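Local structure of putative histidine protein kinase (Rhodobacter sphaeroides, 3KYJ) at residues A[30-33]-A[34-37]. The protein probably relays chemoreceptor signals to the flagellar motors as a histidine kinase of the CheA type, this chain being its phosphotransfer (Hpt) domain. Sequence-based numbering, arbitrary orientation.
Sequences SLLA and LQAG
Two carbonyls grip the amide of Ala36: its N lies 3.0 Å from Leu32 O in a bent bond, with an N-H...O angle of 137°, and makes a second, weak one to Ala33 O. Just before it, the i to i-4 bonding is still that of a regular alpha-helix. Gln35 N reaches Leu31 O at 2.9 Å and Leu34 N reaches Ser30 O at 3.0 Å, both bonds straighter than the one from Ala36. This is where helix 10-35 of the Hpt helical bundle runs out, in a Schellman motif: Gly37 turns to positive phi, a backbone shape in which a CB would jam against the preceding carbonyl oxygen, and its N bonds back to Leu34 O at 3.0 Å. The side chain of Leu34 folds back along the last turn. Set beside its backbone N and anti to the carbonyl carbon (chi1 -69°), Leu34 CG comes within 3.3 Å of Ser30 O, the same oxygen that accepts the bond from Leu34 N. Around the helix, Leu32 and Gln35 run side by side and point the same way, and Leu32 CD2 touches Gln35 OE1 at 3.6 Å. Gln35 gets there by setting CG anti to its backbone N (chi1 -165°) and staying extended beyond it; both side chains also rest on Leu96 of helix 89-112. Buried Leu31 wedges between that helix, at Leu95 and Leu96, and Leu47 of helix 40-60, while Ala33 and Leu34 lean on His43. Ser30, packed on Pro46, turns its OG back to a hydrogen bond with Ala26 O.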
ATOM      1  N   SER A  30      14.333   3.981 -11.812  1.00 17.43           N
ATOM      2  CA  SER A  30      14.823   2.604 -11.866  1.00 18.27           C
ATOM      3  C   SER A  30      14.904   2.107 -13.320  1.00 17.10           C
ATOM      4  O   SER A  30      15.866   1.425 -13.701  1.00 17.79           O
ATOM      5  CB  SER A  30      13.932   1.671 -11.063  1.00 21.37           C
ATOM      6  OG  SER A  30      13.882   2.069  -9.701  1.00 31.20           O
ATOM      7  N   LEU A  31      13.888   2.419 -14.119  1.00 17.37           N
ATOM      8  CA  LEU A  31      13.843   1.967 -15.511  1.00 17.69           C
ATOM      9  C   LEU A  31      14.932   2.632 -16.354  1.00 19.32           C
ATOM     10  O   LEU A  31      15.588   1.979 -17.171  1.00 19.66           O
ATOM     11  CB  LEU A  31      12.463   2.253 -16.082  1.00 18.07           C
ATOM     12  CG  LEU A  31      11.346   1.394 -15.470  1.00 17.73           C
ATOM     13  CD1 LEU A  31       9.978   1.913 -15.910  1.00 19.91           C
ATOM     14  CD2 LEU A  31      11.513  -0.063 -15.881  1.00 18.18           C
ATOM     15  N   LEU A  32      15.166   3.922 -16.119  1.00 19.82           N
ATOM     16  CA  LEU A  32      16.215   4.629 -16.853  1.00 21.71           C
ATOM     17  C   LEU A  32      17.588   4.109 -16.437  1.00 21.00           C
ATOM     18  O   LEU A  32      18.473   4.004 -17.269  1.00 22.39           O
ATOM     19  CB  LEU A  32      16.119   6.146 -16.650  1.00 23.67           C
ATOM     20  CG  LEU A  32      14.909   6.813 -17.327  1.00 26.55           C
ATOM     21  CD1 LEU A  32      14.844   8.262 -16.968  1.00 28.93           C
ATOM     22  CD2 LEU A  32      14.926   6.637 -18.844  1.00 28.52           C
ATOM     23  N   ALA A  33      17.761   3.770 -15.165  1.00 19.90           N
ATOM     24  CA  ALA A  33      19.012   3.164 -14.722  1.00 20.83           C
ATOM     25  C   ALA A  33      19.249   1.818 -15.409  1.00 20.14           C
ATOM     26  O   ALA A  33      20.379   1.530 -15.839  1.00 21.55           O
ATOM     27  CB  ALA A  33      19.029   3.036 -13.189  1.00 21.01           C
ATOM     28  N   LEU A  34      18.187   1.022 -15.569  1.00 20.14           N
ATOM     29  CA  LEU A  34      18.304  -0.261 -16.245  1.00 21.09           C
ATOM     30  C   LEU A  34      18.644  -0.058 -17.715  1.00 22.69           C
ATOM     31  O   LEU A  34      19.474  -0.754 -18.289  1.00 23.97           O
ATOM     32  CB  LEU A  34      17.016  -1.071 -16.081  1.00 23.17           C
ATOM     33  CG  LEU A  34      16.749  -1.578 -14.664  1.00 22.44           C
ATOM     34  CD1 LEU A  34      15.337  -2.137 -14.564  1.00 25.22           C
ATOM     35  CD2 LEU A  34      17.795  -2.620 -14.228  1.00 26.38           C
ATOM     36  N   GLN A  35      18.019   0.931 -18.325  1.00 24.29           N
ATOM     37  CA  GLN A  35      18.280   1.220 -19.716  1.00 27.48           C
ATOM     38  C   GLN A  35      19.723   1.662 -19.922  1.00 28.08           C
ATOM     39  O   GLN A  35      20.299   1.420 -20.976  1.00 29.96           O
ATOM     40  CB  GLN A  35      17.304   2.300 -20.181  1.00 31.44           C
ATOM     41  CG  GLN A  35      17.209   2.465 -21.647  1.00 33.95           C
ATOM     42  CD  GLN A  35      16.110   3.437 -22.000  1.00 34.01           C
ATOM     43  OE1 GLN A  35      16.108   4.573 -21.537  1.00 33.38           O
ATOM     44  NE2 GLN A  35      15.153   2.986 -22.800  1.00 36.79           N
ATOM     45  N   ALA A  36      20.316   2.283 -18.909  1.00 26.53           N
ATOM     46  CA  ALA A  36      21.702   2.736 -19.001  1.00 28.22           C
ATOM     47  C   ALA A  36      22.713   1.624 -18.670  1.00 28.76           C
ATOM     48  O   ALA A  36      23.922   1.848 -18.715  1.00 30.76           O
ATOM     49  CB  ALA A  36      21.916   3.913 -18.091  1.00 30.54           C
ATOM     50  N   GLY A  37      22.230   0.437 -18.335  1.00 28.07           N
ATOM     51  CA  GLY A  37      23.117  -0.697 -18.126  1.00 28.54           C
ATOM     52  C   GLY A  37      23.418  -1.039 -16.681  1.00 25.86           C
ATOM     53  O   GLY A  37      24.324  -1.815 -16.395  1.00 27.20           O
TER